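Local structure of uncharacterized conserved protein of COG5135 (Nostoc punctiforme, 2I51) at residues A[43-46]-A[47-50]; A[115-119]-A[120-124]. The protein binds flavin mononucleotide and belongs to the pyridoxamine 5'-phosphate oxidase-related flavoproteins, though its own reaction and substrate are not established. All coordinates share one frame; numbering follows the deposited sequence. Where two conformers were deposited one is given.

Contact 1. Residues A[43-46]-A[47-50]; sequences LVFR and GFLE. With FMN (flavin mononucleotide), chain C.
Phe45 and Gly47 meet where the chain leaves strand 38-44 and runs on as a loop toward strand 55-60; Gly47, at phi 87° and psi 171°, has a backbone that would press a CB against the carbonyl O of Arg46. With CG anti to its backbone N, the Phe45 ring swings forward along the chain and lies over the Gly47 backbone. Gly47 N sits 3.4 Å above the plane of the Phe45 ring, over its centre, and Gly47 CA makes a CH-pi contact 3.8 Å from the centroid of that ring. The far end of the ring then turns its edge to the face of Phe48: a T-shaped pair with centroids 5.5 Å apart and planes at 72°, closest at Phe45 CZ to Phe48 CE2, 3.7 Å. A leucine in place of Phe45 would probably leave Gly47 without its aromatic cover and the Phe48 ring without the edge that meets its face. Upstream, Leu43 and Val44 belong to the flavin pocket, so the strand end leading into this loop also lines the FMN site: Val44 N gives a nearly straight hydrogen bond of 3.1 Å to FMN O4, while Leu43 CD2 comes within 3.5 Å of FMN N3. Phe45 also meets Trp79 and packs on Leu27 of strand 26-32, Leu55 of strand 55-60 lies against both phenylalanines, and Arg46 reaches Met113 of helix 107-116.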
loop_
_atom_site.group_PDB
_atom_site.type_symbol
_atom_site.label_atom_id
_atom_site.label_comp_id
_atom_site.label_asym_id
_atom_site.label_seq_id
_atom_site.Cartn_x
_atom_site.Cartn_y
_atom_site.Cartn_z
ATOM N N LEU A 43 2.324 -7.761 0.998
ATOM C CA LEU A 43 2.193 -9.196 1.052
ATOM C C LEU A 43 2.545 -9.770 -0.297
ATOM O O LEU A 43 2.512 -9.077 -1.301
ATOM C CB LEU A 43 0.754 -9.634 1.318
ATOM C CG LEU A 43 0.034 -8.964 2.475
ATOM C CD1 LEU A 43 -1.471 -9.388 2.481
ATOM C CD2 LEU A 43 0.754 -9.338 3.685
ATOM N N VAL A 44 2.862 -11.063 -0.362
ATOM C CA VAL A 44 3.004 -11.793 -1.629
ATOM C C VAL A 44 1.688 -12.370 -2.095
ATOM O O VAL A 44 1.020 -13.085 -1.331
ATOM C CB VAL A 44 3.990 -12.972 -1.431
ATOM C CG1 VAL A 44 4.151 -13.793 -2.753
ATOM C CG2 VAL A 44 5.361 -12.460 -0.934
ATOM N N PHE A 45 1.274 -12.062 -3.323
ATOM C CA PHE A 45 0.128 -12.698 -3.938
ATOM C C PHE A 45 0.476 -14.158 -4.233
ATOM O O PHE A 45 1.463 -14.455 -4.881
ATOM C CB PHE A 45 -0.152 -11.980 -5.253
ATOM C CG PHE A 45 -1.148 -12.661 -6.137
ATOM C CD1 PHE A 45 -2.492 -12.720 -5.770
ATOM C CD2 PHE A 45 -0.758 -13.210 -7.334
ATOM C CE1 PHE A 45 -3.398 -13.336 -6.619
ATOM C CE2 PHE A 45 -1.664 -13.799 -8.180
ATOM C CZ PHE A 45 -2.972 -13.842 -7.831
ATOM N N ARG A 46 -0.407 -15.039 -3.781
ATOM C CA ARG A 46 -0.208 -16.482 -3.913
ATOM C C ARG A 46 -1.262 -17.149 -4.788
ATOM O O ARG A 46 -1.668 -18.295 -4.527
ATOM C CB ARG A 46 -0.163 -17.117 -2.528
ATOM C CG ARG A 46 0.828 -16.396 -1.613
ATOM C CD ARG A 46 1.530 -17.265 -0.661
ATOM N NE ARG A 46 2.713 -16.653 -0.044
ATOM C CZ ARG A 46 3.968 -17.094 -0.225
ATOM N NH1 ARG A 46 4.227 -18.083 -1.056
ATOM N NH2 ARG A 46 4.986 -16.505 0.378
ATOM N N GLY A 47 -1.741 -16.449 -5.816
ATOM C CA GLY A 47 -2.696 -16.996 -6.744
ATOM C C GLY A 47 -4.140 -16.833 -6.317
ATOM O O GLY A 47 -4.439 -16.414 -5.217
ATOM N N PHE A 48 -5.055 -17.141 -7.218
ATOM C CA PHE A 48 -6.462 -17.270 -6.901
ATOM C C PHE A 48 -6.801 -18.649 -6.352
ATOM O O PHE A 48 -6.228 -19.650 -6.767
ATOM C CB PHE A 48 -7.272 -17.003 -8.155
ATOM C CG PHE A 48 -7.188 -15.541 -8.613
ATOM C CD1 PHE A 48 -8.043 -14.580 -8.091
ATOM C CD2 PHE A 48 -6.210 -15.155 -9.517
ATOM C CE1 PHE A 48 -7.941 -13.233 -8.492
ATOM C CE2 PHE A 48 -6.088 -13.818 -9.888
ATOM C CZ PHE A 48 -6.928 -12.878 -9.356
ATOM N N LEU A 49 -7.797 -18.668 -5.482
ATOM C CA LEU A 49 -8.314 -19.910 -4.945
ATOM C C LEU A 49 -9.091 -20.549 -6.065
ATOM O O LEU A 49 -9.908 -19.914 -6.713
ATOM C CB LEU A 49 -9.203 -19.624 -3.753
ATOM C CG LEU A 49 -9.877 -20.812 -3.127
ATOM C CD1 LEU A 49 -8.815 -21.801 -2.577
ATOM C CD2 LEU A 49 -10.813 -20.288 -2.054
ATOM N N GLU A 50 -8.879 -21.836 -6.264
ATOM C CA GLU A 50 -9.450 -22.532 -7.405
ATOM C C GLU A 50 -10.971 -22.425 -7.411
ATOM O O GLU A 50 -11.638 -22.481 -6.348
ATOM C CB GLU A 50 -9.010 -23.990 -7.421
ATOM C CG GLU A 50 -9.364 -24.727 -6.169
HETATM N N1 FMN C . 3.753 -10.532 5.672
HETATM C C2 FMN C . 2.795 -11.476 5.664
HETATM O O2 FMN C . 2.063 -11.675 6.638
HETATM N N3 FMN C . 2.580 -12.215 4.517
HETATM C C4 FMN C . 3.323 -12.054 3.387
HETATM O O4 FMN C . 3.022 -12.642 2.283
HETATM C C4A FMN C . 4.314 -11.084 3.381
HETATM N N5 FMN C . 5.119 -10.892 2.270
HETATM C C5A FMN C . 5.971 -9.755 2.261
HETATM C C6 FMN C . 6.692 -9.475 1.121
HETATM C C7 FMN C . 7.576 -8.386 1.047
HETATM C C7M FMN C . 8.146 -7.962 -0.282
HETATM C C8 FMN C . 7.740 -7.625 2.203
HETATM C C8M FMN C . 8.481 -6.285 2.108
HETATM C C9 FMN C . 7.026 -7.919 3.366
HETATM C C9A FMN C . 6.171 -9.011 3.412
HETATM N N10 FMN C . 5.472 -9.337 4.552
HETATM C C10 FMN C . 4.518 -10.308 4.542
HETATM C "C1'" FMN C . 5.762 -8.646 5.879
HETATM C "C2'" FMN C . 4.696 -7.561 6.079
HETATM O "O2'" FMN C . 4.880 -6.481 5.129
HETATM C "C3'" FMN C . 4.630 -7.018 7.520
HETATM O "O3'" FMN C . 5.933 -6.603 7.881
HETATM C "C4'" FMN C . 4.187 -8.175 8.440
HETATM O "O4'" FMN C . 3.147 -8.994 7.896
HETATM C "C5'" FMN C . 3.642 -7.547 9.721
HETATM O "O5'" FMN C . 2.541 -6.710 9.391
HETATM P P FMN C . 1.439 -6.389 10.468
HETATM O O1P FMN C . 0.619 -7.591 10.775
HETATM O O2P FMN C . 2.214 -5.913 11.737
HETATM O O3P FMN C . 0.656 -5.221 9.964
#

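Contact 2. Residues A[115-119]-A[120-124]; sequences QELSD and AARLQ. With EDO (1,2-ethanediol), chain E; EDO (1,2-ethanediol), chain I.
An N-cap, with a salt bridge across the first turn, starts helix 119-123, just after helix 107-116 has ended. Ser118 is the cap: OG stands between its backbone N and carbonyl carbon (chi1 63°), which turns it back over the first turn to accept from Ala121 N at 3.1 Å. The main chain takes over at once, with Arg122 N donating to Ser118 O in a nearly straight bond of 3.0 Å and Leu123 N to Asp119 O. Just before the cap, Leu117 CB rests 4.0 Å from Ala121 CB.

Arg122 ties this short helix back to the one before it. Its chain bends at chi3 (-75°), folding the guanidinium back along residues 115-119, with Ser118 O over the centre of one face. Arg122 NH2 reaches Asp119 OD1 at 2.9 Å, nearly in the guanidinium plane, but comes down on the oxygen from above the carboxylate, the two planes standing 80° apart. Water 2 bridges Arg122 NE to the same OD1, and water 1 accepts from NH2. Arg122 NH1 faces the end of helix 107-116 and the link after it, donating to Trp114 O and, weakly, to Gln115 O (3.4 Å) and Leu117 O (2.8 Å). These carbonyls probably favour the positive charge of the buried arginine. Pro146 and Pro148 pack against Arg122, and Glu116 pairs with Arg56, while Gln115 OE1 accepts from O2 and Glu116 OE2 from O1 of one ethanediol, 2.6 Å each.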
loop_
_atom_site.group_PDB
_atom_site.type_symbol
_atom_site.label_atom_id
_atom_site.label_comp_id
_atom_site.label_asym_id
_atom_site.label_seq_id
_atom_site.Cartn_x
_atom_site.Cartn_y
_atom_site.Cartn_z
ATOM N N GLN A 115 0.996 -26.755 2.093
ATOM C CA GLN A 115 1.752 -27.771 1.387
ATOM C C GLN A 115 2.458 -27.236 0.124
ATOM O O GLN A 115 3.517 -27.773 -0.254
ATOM C CB GLN A 115 0.841 -28.926 1.038
ATOM C CG GLN A 115 0.424 -29.689 2.296
ATOM C CD GLN A 115 -0.437 -30.875 1.976
ATOM O OE1 GLN A 115 -0.711 -31.133 0.796
ATOM N NE2 GLN A 115 -0.935 -31.573 2.995
ATOM N N GLU A 116 1.875 -26.219 -0.496
ATOM C CA GLU A 116 2.410 -25.629 -1.705
ATOM C C GLU A 116 3.567 -24.691 -1.456
ATOM O O GLU A 116 4.312 -24.311 -2.397
ATOM C CB GLU A 116 1.254 -24.887 -2.431
ATOM C CG GLU A 116 0.264 -25.843 -3.021
ATOM C CD GLU A 116 -1.127 -25.299 -3.383
ATOM O OE1 GLU A 116 -1.338 -24.077 -3.291
ATOM O OE2 GLU A 116 -2.003 -26.130 -3.783
ATOM N N LEU A 117 3.725 -24.236 -0.231
ATOM C CA LEU A 117 4.819 -23.366 0.108
ATOM C C LEU A 117 6.192 -24.007 -0.047
ATOM O O LEU A 117 6.345 -25.224 -0.009
ATOM C CB LEU A 117 4.689 -22.879 1.540
ATOM C CG LEU A 117 3.431 -22.070 1.873
ATOM C CD1 LEU A 117 3.492 -21.705 3.350
ATOM C CD2 LEU A 117 3.303 -20.808 1.025
ATOM N N SER A 118 7.235 -23.168 -0.171
ATOM C CA SER A 118 8.558 -23.694 0.026
ATOM C C SER A 118 8.897 -24.003 1.499
ATOM O O SER A 118 8.258 -23.508 2.424
ATOM C CB SER A 118 9.616 -22.682 -0.477
ATOM O OG SER A 118 9.513 -21.510 0.301
ATOM N N ASP A 119 9.957 -24.781 1.719
ATOM C CA ASP A 119 10.463 -24.962 3.075
ATOM C C ASP A 119 10.776 -23.641 3.726
ATOM O O ASP A 119 10.494 -23.446 4.884
ATOM C CB ASP A 119 11.701 -25.873 3.115
ATOM C CG ASP A 119 11.383 -27.332 2.897
ATOM O OD1 ASP A 119 10.261 -27.797 3.256
ATOM O OD2 ASP A 119 12.302 -28.063 2.444
ATOM N N ALA A 120 11.408 -22.736 2.976
ATOM C CA ALA A 120 11.764 -21.435 3.555
ATOM C C ALA A 120 10.558 -20.672 4.088
ATOM O O ALA A 120 10.600 -20.049 5.177
ATOM C CB ALA A 120 12.530 -20.572 2.487
ATOM N N ALA A 121 9.475 -20.713 3.320
ATOM C CA ALA A 121 8.290 -20.004 3.652
ATOM C C ALA A 121 7.649 -20.659 4.887
ATOM O O ALA A 121 7.225 -19.959 5.798
ATOM C CB ALA A 121 7.301 -19.933 2.474
ATOM N N ARG A 122 7.593 -22.001 4.933
ATOM C CA ARG A 122 7.050 -22.635 6.156
ATOM C C ARG A 122 7.879 -22.362 7.408
ATOM O O ARG A 122 7.347 -22.181 8.490
ATOM C CB ARG A 122 6.896 -24.138 5.974
ATOM C CG ARG A 122 5.748 -24.566 5.054
ATOM C CD ARG A 122 5.545 -26.073 5.043
ATOM N NE ARG A 122 6.576 -26.772 4.263
ATOM C CZ ARG A 122 6.516 -26.946 2.951
ATOM N NH1 ARG A 122 5.431 -26.625 2.254
ATOM N NH2 ARG A 122 7.568 -27.439 2.332
ATOM N N LEU A 123 9.223 -22.325 7.230
ATOM C CA LEU A 123 10.161 -22.147 8.353
ATOM C C LEU A 123 9.881 -20.828 9.095
ATOM O O LEU A 123 10.007 -20.757 10.312
ATOM C CB LEU A 123 11.630 -22.170 7.860
ATOM C CG LEU A 123 12.349 -23.512 7.619
ATOM C CD1 LEU A 123 13.597 -23.336 6.764
ATOM C CD2 LEU A 123 12.745 -24.181 8.930
ATOM N N GLN A 124 9.493 -19.792 8.381
ATOM C CA GLN A 124 9.262 -18.486 9.014
ATOM C C GLN A 124 8.180 -18.503 10.066
ATOM O O GLN A 124 8.189 -17.696 10.976
ATOM C CB GLN A 124 8.923 -17.404 7.987
ATOM C CG GLN A 124 9.984 -17.098 7.011
ATOM C CD GLN A 124 9.768 -15.748 6.282
ATOM O OE1 GLN A 124 8.846 -14.986 6.591
ATOM N NE2 GLN A 124 10.639 -15.463 5.329
HETATM C C1 EDO E . -1.139 -28.738 -2.419
HETATM O O1 EDO E . -1.317 -28.684 -3.841
HETATM C C2 EDO E . -1.442 -30.137 -1.922
HETATM O O2 EDO E . -0.193 -30.804 -1.765
HETATM C C1 EDO I . 4.742 -14.806 7.798
HETATM O O1 EDO I . 5.769 -15.813 7.780
HETATM C C2 EDO I . 3.995 -14.831 6.470
HETATM O O2 EDO I . 4.794 -15.341 5.374
HETATM O O HOH W 1 7.716 -28.245 -0.463
HETATM O O HOH W 2 8.638 -27.626 6.058
#

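In the fold
Contact 1 lies near the middle of the chain, about 6 Å from its centre to the chain's, and contact 2 about 17 Å out, where half of the touching residues are exposed, though Leu117 and Arg122 are buried. The first continues a strand of the antiparallel sheet and works through aromatic rings over a glycine, with the flavin at its upstream end; the second joins two consecutive helices through a capping bond, a salt bridge and ordered water. Their centres are 15 Å apart, yet they touch: in the conformer given, Arg46 NH1 packs on Leu117 CD2 at 3.6 Å. Arg56 of strand 55-60 serves both, bonding to the backbone of 43-50 and pairing with Glu116.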